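PDB 4TVM: citrate synthase from Mycobacterium tuberculosis, which catalyses the condensation of oxaloacetate with acetyl-CoA and water to give citrate and coenzyme A, the entry step of the Krebs cycle. Local coordinates for residues A8-R11 and E16-L19; I21-A24 and A28-I31; T240-G245 and H403-S408; T253-G258 and P393-H398; Y148-D153 and T164-A169. One frame throughout, in Å; residues are numbered along the deposited sequence.

Contact 1: residues A8-R11 and E16-L19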
# COMPACT_ATOMS: atom_id res chain seq x y z
N ALA A 8 -4.59 24.65 -23.55
CA ALA A 8 -3.15 24.64 -23.86
C ALA A 8 -2.96 23.84 -25.14
O ALA A 8 -3.84 23.09 -25.55
CB ALA A 8 -2.37 23.99 -22.73
N THR A 9 -1.80 24.00 -25.76
CA THR A 9 -1.45 23.24 -26.94
C THR A 9 -0.07 22.66 -26.70
O THR A 9 0.84 23.37 -26.25
CB THR A 9 -1.43 24.12 -28.21
OG1 THR A 9 -0.42 25.13 -28.09
CG2 THR A 9 -2.80 24.80 -28.45
N LEU A 10 0.08 21.37 -26.99
CA LEU A 10 1.34 20.66 -26.89
C LEU A 10 1.79 20.19 -28.27
O LEU A 10 1.00 19.64 -29.06
CB LEU A 10 1.20 19.46 -25.96
CG LEU A 10 2.35 18.46 -25.98
CD1 LEU A 10 3.60 19.04 -25.33
CD2 LEU A 10 1.92 17.20 -25.27
N ARG A 11 3.08 20.39 -28.52
CA ARG A 11 3.71 20.07 -29.79
C ARG A 11 4.85 19.10 -29.51
O ARG A 11 5.80 19.44 -28.80
CB ARG A 11 4.25 21.33 -30.48
CG ARG A 11 3.34 22.56 -30.43
CD ARG A 11 2.55 22.77 -31.72
NE ARG A 11 1.81 24.04 -31.70
CZ ARG A 11 2.32 25.24 -31.97
NH1 ARG A 11 1.55 26.31 -31.91
NH2 ARG A 11 3.61 25.38 -32.30
N GLU A 16 0.64 17.30 -32.97
CA GLU A 16 0.77 18.43 -32.07
C GLU A 16 -0.61 18.57 -31.47
O GLU A 16 -1.60 18.34 -32.17
CB GLU A 16 1.13 19.65 -32.89
CG GLU A 16 2.32 19.38 -33.79
CD GLU A 16 2.31 20.15 -35.08
OE1 GLU A 16 2.45 21.39 -35.06
OE2 GLU A 16 2.19 19.49 -36.14
N ILE A 17 -0.74 18.91 -30.18
CA ILE A 17 -2.05 18.76 -29.53
C ILE A 17 -2.55 19.78 -28.49
O ILE A 17 -1.80 20.39 -27.74
CB ILE A 17 -2.17 17.38 -28.89
CG1 ILE A 17 -3.63 17.10 -28.55
CG2 ILE A 17 -1.30 17.29 -27.64
CD1 ILE A 17 -3.81 15.82 -27.79
N ASP A 18 -3.88 19.88 -28.46
CA ASP A 18 -4.63 20.83 -27.66
C ASP A 18 -5.26 20.15 -26.44
O ASP A 18 -5.94 19.15 -26.59
CB ASP A 18 -5.76 21.36 -28.51
CG ASP A 18 -6.74 20.27 -28.89
OD1 ASP A 18 -6.42 19.08 -28.66
OD2 ASP A 18 -7.82 20.60 -29.41
N LEU A 19 -5.11 20.74 -25.26
CA LEU A 19 -5.51 20.09 -24.02
C LEU A 19 -6.43 20.94 -23.17
O LEU A 19 -6.17 22.11 -22.96
CB LEU A 19 -4.27 19.84 -23.21
CG LEU A 19 -3.27 19.01 -24.00
CD1 LEU A 19 -1.92 19.06 -23.30
CD2 LEU A 19 -3.76 17.57 -24.15

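Contact 2: residues I21-A24 and A28-I31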
# COMPACT_ATOMS: atom_id res chain seq x y z
N ILE A 21 -8.31 22.66 -19.96
CA ILE A 21 -7.79 23.15 -18.70
C ILE A 21 -8.88 23.00 -17.68
O ILE A 21 -10.02 23.37 -17.92
CB ILE A 21 -7.30 24.61 -18.80
CG1 ILE A 21 -5.88 24.60 -19.34
CG2 ILE A 21 -7.30 25.31 -17.45
CD1 ILE A 21 -5.27 25.98 -19.47
N VAL A 22 -8.52 22.45 -16.53
CA VAL A 22 -9.50 22.23 -15.50
C VAL A 22 -9.14 23.17 -14.36
O VAL A 22 -7.96 23.24 -13.96
CB VAL A 22 -9.57 20.73 -15.09
CG1 VAL A 22 -8.19 20.14 -14.89
CG2 VAL A 22 -10.44 20.54 -13.86
N HIS A 23 -10.13 23.91 -13.88
CA HIS A 23 -9.89 25.01 -12.97
C HIS A 23 -10.05 24.65 -11.52
O HIS A 23 -10.97 23.95 -11.15
CB HIS A 23 -10.83 26.16 -13.30
CG HIS A 23 -10.70 26.62 -14.71
ND1 HIS A 23 -11.58 26.25 -15.71
CD2 HIS A 23 -9.75 27.37 -15.31
CE1 HIS A 23 -11.19 26.77 -16.86
NE2 HIS A 23 -10.08 27.46 -16.64
N ALA A 24 -9.17 25.18 -10.70
CA ALA A 24 -9.12 24.88 -9.30
C ALA A 24 -9.75 26.04 -8.52
O ALA A 24 -9.47 27.20 -8.82
CB ALA A 24 -7.68 24.74 -8.89
N ALA A 28 -3.09 25.90 -7.88
CA ALA A 28 -2.74 25.64 -9.26
C ALA A 28 -3.85 24.94 -9.99
O ALA A 28 -4.59 24.14 -9.42
CB ALA A 28 -1.47 24.80 -9.33
N ASP A 29 -3.97 25.28 -11.26
CA ASP A 29 -4.91 24.64 -12.15
C ASP A 29 -4.18 23.52 -12.86
O ASP A 29 -2.93 23.48 -12.90
CB ASP A 29 -5.47 25.65 -13.15
CG ASP A 29 -6.46 26.63 -12.50
OD1 ASP A 29 -7.59 26.21 -12.19
OD2 ASP A 29 -6.11 27.81 -12.32
N GLY A 30 -4.97 22.60 -13.40
CA GLY A 30 -4.46 21.45 -14.15
C GLY A 30 -4.63 21.61 -15.65
O GLY A 30 -5.61 22.21 -16.12
N ILE A 31 -3.65 21.10 -16.39
CA ILE A 31 -3.76 20.90 -17.84
C ILE A 31 -4.14 19.44 -18.07
O ILE A 31 -3.30 18.54 -17.93
CB ILE A 31 -2.43 21.20 -18.55
CG1 ILE A 31 -1.99 22.65 -18.29
CG2 ILE A 31 -2.57 20.94 -20.05
CD1 ILE A 31 -0.49 22.83 -18.33

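Contact 3: residues T240-G245 and H403-S408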
# COMPACT_ATOMS: atom_id res chain seq x y z
N THR A 240 -1.40 6.35 -1.44
CA THR A 240 -1.36 4.90 -1.35
C THR A 240 -2.67 4.32 -0.93
O THR A 240 -3.07 3.29 -1.41
CB THR A 240 -0.33 4.44 -0.33
OG1 THR A 240 0.95 4.91 -0.73
CG2 THR A 240 -0.32 2.93 -0.25
N VAL A 241 -3.35 5.01 -0.02
CA VAL A 241 -4.68 4.61 0.32
C VAL A 241 -5.55 4.77 -0.91
O VAL A 241 -6.36 3.92 -1.22
CB VAL A 241 -5.18 5.45 1.47
CG1 VAL A 241 -6.64 5.15 1.75
CG2 VAL A 241 -4.34 5.18 2.71
N ARG A 242 -5.31 5.82 -1.67
CA ARG A 242 -6.08 6.06 -2.89
C ARG A 242 -5.90 5.04 -3.98
O ARG A 242 -6.85 4.72 -4.65
CB ARG A 242 -5.76 7.46 -3.44
CG ARG A 242 -6.76 8.51 -2.99
CD ARG A 242 -6.32 9.93 -3.37
NE ARG A 242 -7.19 10.94 -2.76
CZ ARG A 242 -8.35 11.35 -3.29
NH1 ARG A 242 -8.77 10.92 -4.50
NH2 ARG A 242 -9.08 12.27 -2.66
N LEU A 243 -4.68 4.53 -4.16
CA LEU A 243 -4.34 3.54 -5.16
C LEU A 243 -4.95 2.14 -4.88
O LEU A 243 -5.51 1.49 -5.76
CB LEU A 243 -2.82 3.46 -5.22
CG LEU A 243 -2.11 2.96 -6.50
CD1 LEU A 243 -2.63 3.61 -7.77
CD2 LEU A 243 -0.62 3.21 -6.40
N VAL A 244 -4.84 1.71 -3.65
CA VAL A 244 -5.37 0.46 -3.22
C VAL A 244 -6.88 0.51 -3.37
O VAL A 244 -7.52 -0.45 -3.86
CB VAL A 244 -4.98 0.28 -1.74
CG1 VAL A 244 -5.67 -0.90 -1.11
CG2 VAL A 244 -3.48 0.13 -1.63
N GLY A 245 -7.45 1.65 -2.97
CA GLY A 245 -8.90 1.79 -3.05
C GLY A 245 -9.30 1.75 -4.51
O GLY A 245 -10.42 1.50 -4.86
N HIS A 403 -14.37 7.28 -3.44
CA HIS A 403 -15.56 6.53 -3.70
C HIS A 403 -16.76 7.29 -4.19
O HIS A 403 -17.51 6.77 -5.00
CB HIS A 403 -15.95 5.72 -2.49
CG HIS A 403 -15.43 4.34 -2.59
ND1 HIS A 403 -14.12 4.03 -2.31
CD2 HIS A 403 -15.99 3.22 -3.10
CE1 HIS A 403 -13.92 2.75 -2.56
NE2 HIS A 403 -15.04 2.24 -3.05
N ASP A 404 -16.95 8.52 -3.74
CA ASP A 404 -18.18 9.23 -4.08
C ASP A 404 -18.10 9.88 -5.46
O ASP A 404 -19.00 10.62 -5.83
CB ASP A 404 -18.52 10.25 -2.99
CG ASP A 404 -18.86 9.60 -1.64
OD1 ASP A 404 -19.24 8.41 -1.61
OD2 ASP A 404 -18.76 10.28 -0.60
N GLU A 405 -17.05 9.57 -6.22
CA GLU A 405 -16.81 10.25 -7.49
C GLU A 405 -17.66 9.69 -8.65
O GLU A 405 -18.22 8.60 -8.53
CB GLU A 405 -15.31 10.21 -7.82
CG GLU A 405 -14.52 11.26 -7.05
CD GLU A 405 -13.02 11.02 -7.00
OE1 GLU A 405 -12.47 10.43 -7.95
OE2 GLU A 405 -12.39 11.43 -6.01
N GLY A 406 -17.76 10.47 -9.74
CA GLY A 406 -18.61 10.17 -10.92
C GLY A 406 -18.43 8.77 -11.48
O GLY A 406 -19.38 8.12 -11.92
N ASP A 407 -17.17 8.37 -11.55
CA ASP A 407 -16.74 7.00 -11.27
C ASP A 407 -15.24 7.00 -11.38
O ASP A 407 -14.68 7.45 -12.38
CB ASP A 407 -17.33 5.92 -12.20
CG ASP A 407 -17.33 4.52 -11.55
OD1 ASP A 407 -17.43 4.44 -10.31
OD2 ASP A 407 -17.24 3.50 -12.28
N SER A 408 -14.59 6.54 -10.32
CA SER A 408 -13.16 6.35 -10.36
C SER A 408 -12.89 5.16 -11.27
O SER A 408 -13.76 4.31 -11.51
CB SER A 408 -12.60 6.13 -8.96
OG SER A 408 -13.13 4.96 -8.37

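Contact 4: residues T253-G258 and P393-H398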
# COMPACT_ATOMS: atom_id res chain seq x y z
N THR A 253 -8.25 -2.54 4.08
CA THR A 253 -7.09 -2.93 3.30
C THR A 253 -6.44 -1.68 2.75
O THR A 253 -5.21 -1.56 2.75
CB THR A 253 -7.48 -3.93 2.20
OG1 THR A 253 -8.29 -4.98 2.77
CG2 THR A 253 -6.23 -4.51 1.55
N SER A 254 -7.25 -0.70 2.37
CA SER A 254 -6.70 0.60 1.94
C SER A 254 -5.96 1.37 3.05
O SER A 254 -4.91 1.97 2.80
CB SER A 254 -7.79 1.46 1.32
OG SER A 254 -8.69 0.66 0.57
N ILE A 255 -6.45 1.32 4.29
CA ILE A 255 -5.74 2.00 5.42
C ILE A 255 -4.43 1.30 5.76
O ILE A 255 -3.38 1.90 6.03
CB ILE A 255 -6.62 2.00 6.67
CG1 ILE A 255 -7.84 2.90 6.45
CG2 ILE A 255 -5.84 2.38 7.91
CD1 ILE A 255 -7.49 4.32 6.07
N SER A 256 -4.50 -0.01 5.75
CA SER A 256 -3.32 -0.77 5.89
C SER A 256 -2.26 -0.33 4.90
O SER A 256 -1.11 -0.20 5.26
CB SER A 256 -3.63 -2.22 5.68
OG SER A 256 -2.40 -2.90 5.74
N GLY A 257 -2.61 -0.11 3.64
CA GLY A 257 -1.62 0.36 2.67
C GLY A 257 -1.09 1.73 3.00
O GLY A 257 0.08 2.02 2.83
N GLY A 258 -1.95 2.60 3.48
CA GLY A 258 -1.50 3.85 4.02
C GLY A 258 -0.53 3.58 5.15
O GLY A 258 0.46 4.30 5.27
N PRO A 393 -8.13 9.99 10.06
CA PRO A 393 -9.29 10.68 9.50
C PRO A 393 -9.07 11.16 8.06
O PRO A 393 -10.01 11.19 7.24
CB PRO A 393 -9.48 11.86 10.46
CG PRO A 393 -8.18 11.98 11.21
CD PRO A 393 -7.77 10.55 11.37
N GLY A 394 -7.84 11.52 7.75
CA GLY A 394 -7.53 12.03 6.43
C GLY A 394 -7.52 10.90 5.45
O GLY A 394 -8.10 10.99 4.35
N TRP A 395 -6.85 9.82 5.83
CA TRP A 395 -6.88 8.60 5.04
C TRP A 395 -8.29 8.27 4.71
O TRP A 395 -8.60 7.97 3.57
CB TRP A 395 -6.25 7.43 5.79
CG TRP A 395 -4.76 7.49 5.85
CD1 TRP A 395 -3.95 8.22 5.07
CD2 TRP A 395 -3.92 6.79 6.77
NE1 TRP A 395 -2.64 8.02 5.42
CE2 TRP A 395 -2.59 7.16 6.48
CE3 TRP A 395 -4.16 5.90 7.83
CZ2 TRP A 395 -1.51 6.68 7.20
CZ3 TRP A 395 -3.07 5.41 8.54
CH2 TRP A 395 -1.76 5.79 8.21
N ILE A 396 -9.15 8.34 5.69
CA ILE A 396 -10.54 7.91 5.50
C ILE A 396 -11.31 8.86 4.59
O ILE A 396 -12.10 8.42 3.75
CB ILE A 396 -11.24 7.75 6.86
CG1 ILE A 396 -10.68 6.54 7.58
CG2 ILE A 396 -12.74 7.53 6.67
CD1 ILE A 396 -11.19 6.31 8.99
N ALA A 397 -11.09 10.16 4.77
CA ALA A 397 -11.82 11.20 4.06
C ALA A 397 -11.57 11.11 2.57
O ALA A 397 -12.50 11.30 1.78
CB ALA A 397 -11.37 12.55 4.56
N HIS A 398 -10.30 10.87 2.22
CA HIS A 398 -9.85 10.78 0.83
C HIS A 398 -10.39 9.54 0.13
O HIS A 398 -10.84 9.60 -1.00
CB HIS A 398 -8.32 10.74 0.76
CG HIS A 398 -7.69 12.08 0.94
ND1 HIS A 398 -7.42 12.61 2.19
CD2 HIS A 398 -7.28 13.00 0.05
CE1 HIS A 398 -6.86 13.80 2.04
NE2 HIS A 398 -6.77 14.06 0.75

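Contact 5: residues Y148-D153 and T164-A169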
# COMPACT_ATOMS: atom_id res chain seq x y z
N TYR A 148 -14.30 -8.37 11.28
CA TYR A 148 -15.36 -7.45 10.97
C TYR A 148 -15.63 -7.63 9.48
O TYR A 148 -15.60 -6.68 8.71
CB TYR A 148 -14.94 -6.02 11.40
CG TYR A 148 -14.61 -5.97 12.89
CD1 TYR A 148 -15.61 -5.80 13.84
CD2 TYR A 148 -13.31 -6.13 13.36
CE1 TYR A 148 -15.33 -5.77 15.22
CE2 TYR A 148 -13.02 -6.10 14.72
CZ TYR A 148 -14.04 -5.94 15.65
OH TYR A 148 -13.76 -5.96 17.04
N GLN A 149 -15.86 -8.90 9.11
CA GLN A 149 -16.38 -9.34 7.80
C GLN A 149 -17.75 -8.71 7.58
O GLN A 149 -18.23 -8.54 6.47
CB GLN A 149 -16.58 -10.86 7.79
CG GLN A 149 -15.35 -11.70 8.03
CD GLN A 149 -15.62 -13.19 7.89
OE1 GLN A 149 -16.55 -13.72 8.51
NE2 GLN A 149 -14.80 -13.87 7.09
N ASP A 150 -18.38 -8.46 8.70
CA ASP A 150 -19.65 -7.78 8.81
C ASP A 150 -19.97 -6.68 7.77
O ASP A 150 -21.04 -6.71 7.17
CB ASP A 150 -19.66 -7.16 10.23
CG ASP A 150 -21.03 -6.95 10.75
OD1 ASP A 150 -21.99 -7.03 9.97
OD2 ASP A 150 -21.15 -6.70 11.96
N ALA A 151 -19.08 -5.71 7.58
CA ALA A 151 -19.41 -4.51 6.82
C ALA A 151 -18.30 -4.11 5.89
O ALA A 151 -17.78 -3.00 5.99
CB ALA A 151 -19.70 -3.35 7.79
N LEU A 152 -17.94 -5.00 4.98
CA LEU A 152 -16.72 -4.82 4.19
C LEU A 152 -17.00 -4.36 2.77
O LEU A 152 -16.05 -4.23 1.97
CB LEU A 152 -15.95 -6.15 4.10
CG LEU A 152 -15.13 -6.55 5.32
CD1 LEU A 152 -14.26 -7.76 4.97
CD2 LEU A 152 -14.29 -5.38 5.80
N ASP A 153 -18.26 -4.11 2.43
CA ASP A 153 -18.58 -3.79 1.05
C ASP A 153 -18.22 -2.32 0.72
O ASP A 153 -18.82 -1.36 1.27
CB ASP A 153 -20.04 -4.11 0.78
CG ASP A 153 -20.45 -3.84 -0.63
OD1 ASP A 153 -19.66 -3.23 -1.42
OD2 ASP A 153 -21.62 -4.18 -0.93
N THR A 164 -15.97 2.99 9.05
CA THR A 164 -15.32 4.29 9.35
C THR A 164 -15.30 4.45 10.86
O THR A 164 -14.27 4.76 11.45
CB THR A 164 -16.07 5.44 8.69
OG1 THR A 164 -15.72 5.48 7.30
CG2 THR A 164 -15.78 6.80 9.35
N ILE A 165 -16.42 4.14 11.49
CA ILE A 165 -16.54 4.22 12.93
C ILE A 165 -15.59 3.24 13.60
O ILE A 165 -14.78 3.63 14.44
CB ILE A 165 -18.00 3.95 13.39
CG1 ILE A 165 -18.96 4.96 12.76
CG2 ILE A 165 -18.11 4.07 14.89
CD1 ILE A 165 -18.48 6.42 12.87
N ARG A 166 -15.71 1.97 13.23
CA ARG A 166 -14.83 0.93 13.76
C ARG A 166 -13.35 1.29 13.71
O ARG A 166 -12.60 0.98 14.63
CB ARG A 166 -15.05 -0.36 12.99
CG ARG A 166 -15.99 -1.31 13.68
CD ARG A 166 -16.73 -2.18 12.71
NE ARG A 166 -17.61 -3.07 13.45
CZ ARG A 166 -18.33 -4.04 12.89
NH1 ARG A 166 -18.29 -4.24 11.57
NH2 ARG A 166 -19.11 -4.80 13.67
N LEU A 167 -12.92 1.93 12.64
CA LEU A 167 -11.50 2.33 12.52
C LEU A 167 -11.16 3.48 13.44
O LEU A 167 -10.13 3.46 14.09
CB LEU A 167 -11.17 2.74 11.08
CG LEU A 167 -10.66 1.62 10.18
CD1 LEU A 167 -10.88 1.93 8.72
CD2 LEU A 167 -9.18 1.40 10.44
N LEU A 168 -12.00 4.49 13.47
CA LEU A 168 -11.72 5.64 14.32
C LEU A 168 -11.73 5.25 15.79
O LEU A 168 -10.96 5.79 16.59
CB LEU A 168 -12.74 6.75 14.09
CG LEU A 168 -12.53 7.54 12.82
CD1 LEU A 168 -13.79 8.34 12.55
CD2 LEU A 168 -11.32 8.45 12.96
N ALA A 169 -12.60 4.31 16.15
CA ALA A 169 -12.69 3.84 17.55
C ALA A 169 -11.58 2.90 17.88
O ALA A 169 -10.92 3.07 18.89
CB ALA A 169 -14.01 3.15 17.83

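Contact 1: residues A8-R11 and E16-L19
Leu10 and Ile17 face each other as a hydrogen-bonded pair in the antiparallel beta hairpin made by strands 8-11 and 17-22, the start of the three-stranded N-terminal sheet. With CG anti to the backbone N (chi1 168°), the Leu10 side chain lies on the face shared with Ala8, Ile17 and Leu19. Its CB meets two neighbours on the opposite strand, 3.7 Å from Ile17 CG2 and 4.1 Å from Leu19 CD1. One bond further out, Leu10 CG is 4.2 Å from Ile17 CG2, and at the tip Leu10 CD2 stays 4.0 Å from the same methyl. Ile17 therefore offers its short branch across the hairpin, while CG1, anti to the backbone N, carries CD1 away. Backbone bonds join Leu10 and Ile17 in both directions, although the modelled lengths are too short to be trusted. A second pair ties the open end: Ala8 N donates to Leu19 O at 3.0 Å, in the carbonyl plane, and Leu19 N returns a bond to Ala8 O. Between these rungs lies the non-hydrogen-bonded pair Thr9-Asp18, whose side chains occupy the other face. Strand 8-11 is not the true edge of the assembled sheet, because Thr9 and Arg11 pair antiparallel with a strand of the second subunit. Near the turn, Arg11 and Glu16 attract by charge at most: the carboxylate stands 81° to the guanidinium plane, and Glu16 OE1 lies well out of that plane, 4.3 Å from Arg11 NE.

Contact 2: residues I21-A24 and A28-I31
Val22 carries CG1 between its own backbone N and carbonyl carbon (chi1 46°), which tips that methyl across the antiparallel beta hairpin of strands 17-22 and 29-32, to 3.5 Å from Gly30 O. On the following strand, Asp29 has CG anti to its carbonyl carbon (chi1 -73°), which points the carboxylate, as modelled, at His23 and Ala24. A bond from Ala24 N to Asp29 OD1 is suggested there, but the oxygen is modelled too close to a neighbouring atom and the detail stays doubtful. The secure link is the hydrogen-bonded pair Val22-Gly30: Val22 N donates to Gly30 O at 2.9 Å, and Gly30 N donates to Val22 O at 3.1 Å. Gly30 has no side chain opposite Val22, so the valine methyl rests against bare backbone. Beyond this rung, Ile21 and Ile31 form a non-hydrogen-bonded pair on the other face. Asp29, Gly30 and Ile31 also pair in parallel with a strand of the second subunit, carrying the sheet across the dimer interface, where Ile31 packs on Leu10 of the second subunit. Within the hairpin the two isoleucines meet loosely, Ile21 CG1 lying 4.5 Å from Ile31 CG1.

Contact 3: residues T240-G245 and H403-S408
Glu405 OE2 comes up to the edge of the Arg242 guanidinium, near its plane, and the carboxylate is turned only 21° from that plane. The two flat groups are thus almost coplanar, though the salt bridge between Arg242 NH1 and Glu405 OE2 is long at 4.0 Å, and no hydrogen bond joins them. The stronger grip on the arginine comes from Glu401, whose OE1 forms a salt bridge with Arg242 NH2, so the guanidinium has two acidic partners, Glu401 the stronger and Glu405 the long-range one. The second flat group, the His403 imidazole, is stacked with Trp399 of its own helix; its CE1 is the atom nearest helix 236-246, 4.4 Å from Gly245 O, a contact of packing rather than bonding. Arg242 reaches across with an extended chain from CG to NE (chi3 -172°). Glu405 is likewise extended beyond CG (chi2 163°), and the two side chains meet at about a right angle. In the largely helical fold of citrate synthase, this slight contact brings helix 236-246 beside the C-terminal end of helix 383-403 and the loop after it; His403 is still helical and Asp404 is the first residue to leave helical backbone angles. Glu405 belongs to the loop that then runs toward strand 414-417. Other residues of helix 236-246 meet the second subunit: Thr240 packs on Leu243 of that subunit, and Val244 on its Ala261. The Arg242 side chain lies about 12 Å from a bound oxaloacetate, away from the residues of its pocket.

Contact 4: residues T253-G258 and P393-H398
Trp395 of helix 383-403 is laid against Ile255 and Gly258 of helix 251-262, a buried helix-helix crossing in the core of the subunit. The Ile255 side chain works as a fork with two contacts. Its CD1 touches the root of the tryptophan at CB, 3.4 Å away, and its CG2 reaches the six-membered ring at Trp395 CE3, 3.9 Å. The fork opens this way because CG1 stands anti to the carbonyl carbon (chi1 -68°), leaving CG2 anti to the backbone N. One turn further along, Gly258 meets the indole with backbone alone: its CA stands 4.2 Å above one ring face, toward the rim, and Gly258 O lies 3.6 Å from Trp395 CZ2. Ile255 CD1 also meets Ile396 CG1, at 4.2 Å. In this all-helical packing the short axes approach to 10.3 Å at 130° between their N-to-C directions, with the indole lying between the helices. Helix 383-403 is kinked at Pro393, and it carries Phe387 and Arg391 of the oxaloacetate pocket; the Trp395 side chain is about 8 Å from the bound ion. Trp395 NE1 has a weak hydrogen bond to Ser237. His398, which does not touch helix 251-262, is bonded to its own helix: ND1 donates to Gly394 O at 2.8 Å, with the oxygen in the imidazole plane. His398 N bonds to the same oxygen from the opposite face of the carbonyl plane; one backbone acceptor thus serves both donors, and the ND1 bond helps to set the rotation of the ring.

Contact 5: residues Y148-D153 and T164-A169
Tyr148, just past the end of helix 133-147, sets CD1 of its ring over one face of the Arg166 guanidinium. This atom stands 3.3 Å above the guanidinium plane, over the centre, and is 3.4 Å from Arg166 CZ. The planes are inclined by 57°, so the groups are not stacked, and Arg166 NH2 lies at the edge of the phenol ring, in its plane. The tyrosine hydroxyl forms a hydrogen bond with His117 N. Next to take part is Asp150, whose CG is anti to the backbone N (chi1 -155°). This sends the carboxylate past the arginine at about a right angle: OD2 receives Arg166 NH2 at 3.3 Å, a salt bridge with a fairly straight hydrogen bond, met on the anti side of the carboxylate and 31° out of its plane. Arg166 NH1 meanwhile touches Asp150 CB at 3.5 Å. The contact closes the connection between successive helices 133-147 and 159-182 of the helical domain, since the arginine, extended from CG to NE, reaches from the second helix back over the intervening loop. Ala151 comes after, its CB 4.1 Å from Arg166 NH1. Further along the loop, Leu152 packs on Phe252 of helix 251-262.

How the contacts relate
Contacts 1 and 2 are successive hairpins that share strand 17-22 and meet where Leu19 packs on Ile31. Both lie at the periphery, 38 and 26 Å from the chain centre to their own centres, and both rely on backbone ladders that continue into the second subunit. Contacts 3, 4 and 5 belong to the helical body and hold by side chains. Contact 4, fully buried, is apolar; contacts 3 and 5 lie near it, more exposed, and each uses an arginine-carboxylate pair, long in contact 3 and hydrogen-bonded in contact 5. Contact 4 uses helix 383-403, and contact 3 its last residue and the loop after it, while Ile255 and Ile396 of contact 4 pack on Leu167 from contact 5.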